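Local structure of peptide chain release factor RF2 (Thermus thermophilus, 2IHR) at residues L106-P110 with N175-S181; T326-R330 with D343-G348. The protein directs termination of translation at the stop codons UGA and UAA, with its GGQ motif reaching the peptidyl-transferase centre of the ribosome to release the finished peptide. All coordinates share one frame; numbering follows the deposited sequence.

Interaction 1 (L106-P110 with N175-S181); sequences LLNFP and NAYGLLS
The carbonyl oxygen of G178 receives two groups of S181, both residues being neighbours of the F109 ring: the hydroxyl S181 OG donates to G178 O at 2.5 Å, and the backbone N of S181 adds a weak bond. The hydroxyl hydrogen bond bends away from the carbonyl direction, with a C=O...OG angle of 128°. With chi1 near 74°, OG sits between the backbone N and the carbonyl carbon and is turned back toward the preceding turn. This fixes the hydroxyl beside the tip of F109, where S181 OG lies 3.7 Å from F109 CZ.

F109 itself enters edge first. Its CZ is 3.5 Å from G178 CA, near the plane of the ring, and CE1 reaches Y177 CE2 along the same rim. One face of the phenyl ring carries the carbonyl oxygen of L107, offset toward the rim, while L106 O lies in plane at the edge. A chi1 of -180° carries the Y177 ring alongside the helix, where CE2 reaches F109 and S181 CB lies over one face.

The example shows how a loop can dock on a short helix. Residues 106-110 leave helix 92-106 on the way to strand 115-122, and helix 176-180 follows strand 164-172, all within the PCRF domain; backbone hydrogen bonds pair N175 with E113, Y177 with K114 and G178 with A112, continuing the join. G178, having no side chain, presents its main chain to both L107 and F109. L107 reaches in with two branches: CD2 lies 4.0 Å from G178 C, whereas CD1 meets the amide carbon N175 CG and, 4.1 Å away, the methyl L179 CD2. W346 and L349 of helix 342-353 also pack on L107, W346 against the same CD1 branch.

Interaction 2 (T326-R330 with D343-G348); sequences TGLMR and DLIWAG
Residues 326-330 run in the opposite direction to helix 343-348, with the CA of T326 6.0 Å from that of G348 and the CA of L328 6.9 Å from that of L344. L328 fills the middle of the contact through one branch: its CD1 packs 3.5 Å from L344 CD2 and also reaches the methyl of A347, while lying close to the backbone oxygen of D343. The other branch, CD2, turns to the carboxylate of D343, which crosses L328 at about a right angle.

In the fold, the loop leading into an edge strand, together with the strand's R330, meets the last helix. Strand 329-330 borders the mixed sheet beside strand 320-323, and the chain passes through helix 333-336 before returning as helix 342-353. L328 and R330 direct their side chains to that helix; M329, between them, points away.

R330 and D343 approach from opposite directions. A bend at chi3 (55°) turns the guanidinium so that R330 NH1 stands 3.1 Å from D343 OD1 in a salt bridge whose hydrogen bond is weak, with an N-H...O angle of 133°, and the two flat groups are 70° apart. The aliphatic R330 CD rests 3.4 Å from D343 OD2. Stronger pairing for this arginine comes from D332, and D340 adds another carboxylate. At the other end T326 OG1 lies 2.7 Å from A347 O and 3.2 Å from A347 CB.

Overall arrangement
Helix 342-353 joins the two contacts, whose centres are 15 Å apart. In interaction 2 it presents D343, L344 and A347 to residues 326-330; the intervening W346 and I345 serve interaction 1. The indole of W346, stacked on H103 of helix 92-106, packs its CH2 4.0 Å from L107 CD1 and 4.1 Å from L179 CD2, so it touches both segments of interaction 1, and L106 CD1 meets its CE3 at 3.8 Å. I345 CG2 adds a contact with L179 O. Neither interaction includes Q240 of the GGQ motif; both are structural contacts within the mixed alpha-beta body, interaction 2 with a salt bridge besides its packing.

Interaction 1 (L106-P110 with N175-S181)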
# COMPACT_ATOMS: atom_id res chain seq x y z
N LEU A 106 -2.92 -12.28 3.26
CA LEU A 106 -2.93 -10.95 3.89
C LEU A 106 -3.02 -9.82 2.86
O LEU A 106 -3.45 -8.70 3.16
CB LEU A 106 -1.68 -10.76 4.74
CG LEU A 106 -1.74 -11.39 6.13
CD1 LEU A 106 -0.35 -11.28 6.74
CD2 LEU A 106 -2.84 -10.73 7.03
N LEU A 107 -2.61 -10.16 1.63
CA LEU A 107 -2.59 -9.22 0.51
C LEU A 107 -3.75 -9.26 -0.48
O LEU A 107 -3.75 -8.53 -1.46
CB LEU A 107 -1.28 -9.38 -0.25
CG LEU A 107 -0.08 -8.75 0.44
CD1 LEU A 107 1.16 -8.93 -0.41
CD2 LEU A 107 -0.38 -7.27 0.68
N ASN A 108 -4.77 -10.07 -0.25
CA ASN A 108 -5.84 -10.04 -1.22
C ASN A 108 -7.01 -9.16 -0.75
O ASN A 108 -7.82 -9.59 0.05
CB ASN A 108 -6.35 -11.46 -1.49
CG ASN A 108 -7.34 -11.94 -0.45
OD1 ASN A 108 -8.43 -12.41 -0.80
ND2 ASN A 108 -6.97 -11.84 0.81
N PHE A 109 -7.11 -7.92 -1.23
CA PHE A 109 -8.29 -7.20 -0.76
C PHE A 109 -9.37 -7.09 -1.88
O PHE A 109 -10.31 -7.95 -1.90
CB PHE A 109 -8.02 -5.87 -0.02
CG PHE A 109 -6.57 -5.59 0.33
CD1 PHE A 109 -5.94 -4.47 -0.22
CD2 PHE A 109 -5.84 -6.42 1.16
CE1 PHE A 109 -4.62 -4.19 0.02
CE2 PHE A 109 -4.48 -6.15 1.43
CZ PHE A 109 -3.87 -5.02 0.86
N PRO A 110 -9.30 -6.19 -2.88
CA PRO A 110 -8.88 -5.14 -3.80
C PRO A 110 -7.49 -4.94 -4.19
O PRO A 110 -6.59 -5.61 -3.72
CB PRO A 110 -9.54 -3.90 -3.20
CG PRO A 110 -10.89 -4.47 -3.13
CD PRO A 110 -10.59 -5.72 -2.32
N ASN A 175 2.17 -5.30 -5.87
CA ASN A 175 1.62 -5.10 -4.53
C ASN A 175 2.17 -3.89 -3.82
O ASN A 175 2.29 -3.92 -2.60
CB ASN A 175 1.91 -6.30 -3.66
CG ASN A 175 1.20 -7.53 -4.14
OD1 ASN A 175 -0.04 -7.54 -4.25
ND2 ASN A 175 1.96 -8.57 -4.42
N ALA A 176 2.52 -2.86 -4.58
CA ALA A 176 3.02 -1.64 -3.99
C ALA A 176 1.87 -1.12 -3.11
O ALA A 176 2.03 -0.95 -1.90
CB ALA A 176 3.37 -0.65 -5.07
N TYR A 177 0.69 -0.91 -3.70
CA TYR A 177 -0.45 -0.44 -2.94
C TYR A 177 -0.72 -1.27 -1.68
O TYR A 177 -0.73 -0.76 -0.55
CB TYR A 177 -1.70 -0.49 -3.78
CG TYR A 177 -2.86 0.00 -2.97
CD1 TYR A 177 -2.83 1.28 -2.42
CD2 TYR A 177 -3.94 -0.83 -2.65
CE1 TYR A 177 -3.82 1.71 -1.54
CE2 TYR A 177 -4.94 -0.41 -1.76
CZ TYR A 177 -4.86 0.86 -1.21
OH TYR A 177 -5.75 1.28 -0.28
N GLY A 178 -0.97 -2.56 -1.88
CA GLY A 178 -1.22 -3.44 -0.75
C GLY A 178 -0.27 -3.30 0.44
O GLY A 178 -0.71 -3.06 1.57
N LEU A 179 1.03 -3.47 0.19
CA LEU A 179 2.05 -3.34 1.22
C LEU A 179 2.05 -1.99 1.90
O LEU A 179 2.08 -1.91 3.12
CB LEU A 179 3.45 -3.56 0.63
CG LEU A 179 3.64 -4.97 0.08
CD1 LEU A 179 5.01 -5.06 -0.58
CD2 LEU A 179 3.51 -5.99 1.20
N LEU A 180 2.03 -0.93 1.11
CA LEU A 180 2.04 0.43 1.62
C LEU A 180 0.71 0.87 2.23
O LEU A 180 0.65 1.84 3.01
CB LEU A 180 2.41 1.39 0.49
CG LEU A 180 3.90 1.41 0.21
CD1 LEU A 180 4.30 2.32 -0.98
CD2 LEU A 180 4.56 1.85 1.53
N SER A 181 -0.35 0.16 1.87
CA SER A 181 -1.67 0.53 2.31
C SER A 181 -1.90 0.70 3.83
O SER A 181 -2.57 1.64 4.25
CB SER A 181 -2.72 -0.41 1.65
OG SER A 181 -2.76 -1.73 2.18

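Interaction 2 (T326-R330 with D343-G348)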
# COMPACT_ATOMS: atom_id res chain seq x y z
N THR A 326 -1.30 -2.00 15.95
CA THR A 326 -0.74 -3.33 15.97
C THR A 326 -0.07 -3.63 17.30
O THR A 326 -0.08 -4.76 17.81
CB THR A 326 0.24 -3.38 14.80
OG1 THR A 326 -0.05 -4.50 13.97
CG2 THR A 326 1.66 -3.36 15.28
N GLY A 327 0.51 -2.62 17.91
CA GLY A 327 1.16 -2.88 19.17
C GLY A 327 2.65 -3.18 19.05
O GLY A 327 3.35 -3.14 20.08
N LEU A 328 3.14 -3.42 17.80
CA LEU A 328 4.54 -3.77 17.50
C LEU A 328 5.49 -2.70 17.96
O LEU A 328 5.37 -1.55 17.56
CB LEU A 328 4.71 -3.92 16.00
CG LEU A 328 5.68 -4.92 15.35
CD1 LEU A 328 5.79 -4.57 13.90
CD2 LEU A 328 7.01 -4.89 15.94
N MET A 329 6.43 -3.05 18.81
CA MET A 329 7.38 -2.05 19.24
C MET A 329 8.80 -2.48 18.82
O MET A 329 9.21 -3.61 19.07
CB MET A 329 7.29 -1.85 20.76
CG MET A 329 8.62 -1.78 21.44
SD MET A 329 8.67 -0.50 22.62
CE MET A 329 9.54 -1.26 23.94
N ARG A 330 9.51 -1.56 18.18
CA ARG A 330 10.88 -1.75 17.67
C ARG A 330 11.87 -0.80 18.34
O ARG A 330 11.59 0.39 18.48
CB ARG A 330 10.93 -1.50 16.15
CG ARG A 330 10.34 -2.62 15.36
CD ARG A 330 10.68 -2.54 13.92
NE ARG A 330 12.11 -2.48 13.63
CZ ARG A 330 12.61 -2.48 12.39
NH1 ARG A 330 11.81 -2.55 11.33
NH2 ARG A 330 13.90 -2.37 12.20
N ASP A 343 8.13 -5.75 8.87
CA ASP A 343 7.46 -6.32 10.03
C ASP A 343 6.35 -5.44 10.56
O ASP A 343 5.40 -5.94 11.19
CB ASP A 343 8.50 -6.65 11.12
CG ASP A 343 9.13 -5.42 11.80
OD1 ASP A 343 9.25 -4.33 11.19
OD2 ASP A 343 9.55 -5.57 12.98
N LEU A 344 6.44 -4.14 10.27
CA LEU A 344 5.42 -3.19 10.69
C LEU A 344 4.25 -3.31 9.74
O LEU A 344 3.09 -3.14 10.12
CB LEU A 344 6.00 -1.77 10.69
CG LEU A 344 6.78 -1.37 11.97
CD1 LEU A 344 7.60 -0.13 11.69
CD2 LEU A 344 5.77 -1.16 13.16
N ILE A 345 4.56 -3.62 8.49
CA ILE A 345 3.53 -3.79 7.48
C ILE A 345 2.70 -5.06 7.70
O ILE A 345 1.48 -4.97 7.94
CB ILE A 345 4.15 -3.81 6.09
CG1 ILE A 345 4.67 -2.39 5.74
CG2 ILE A 345 3.10 -4.29 5.05
CD1 ILE A 345 5.43 -2.38 4.38
N TRP A 346 3.33 -6.24 7.64
CA TRP A 346 2.58 -7.48 7.86
C TRP A 346 1.66 -7.34 9.05
O TRP A 346 0.52 -7.75 9.02
CB TRP A 346 3.51 -8.65 8.14
CG TRP A 346 4.25 -9.08 6.95
CD1 TRP A 346 5.63 -9.21 6.81
CD2 TRP A 346 3.70 -9.28 5.64
NE1 TRP A 346 5.95 -9.45 5.50
CE2 TRP A 346 4.80 -9.50 4.75
CE3 TRP A 346 2.39 -9.28 5.13
CZ2 TRP A 346 4.62 -9.72 3.38
CZ3 TRP A 346 2.22 -9.50 3.75
CH2 TRP A 346 3.33 -9.72 2.90
N ALA A 347 2.17 -6.74 10.10
CA ALA A 347 1.39 -6.58 11.31
C ALA A 347 0.22 -5.69 11.09
O ALA A 347 -0.80 -5.87 11.71
CB ALA A 347 2.26 -6.03 12.44
N GLY A 348 0.37 -4.71 10.21
CA GLY A 348 -0.71 -3.79 9.95
C GLY A 348 -1.76 -4.47 9.11
O GLY A 348 -2.99 -4.31 9.36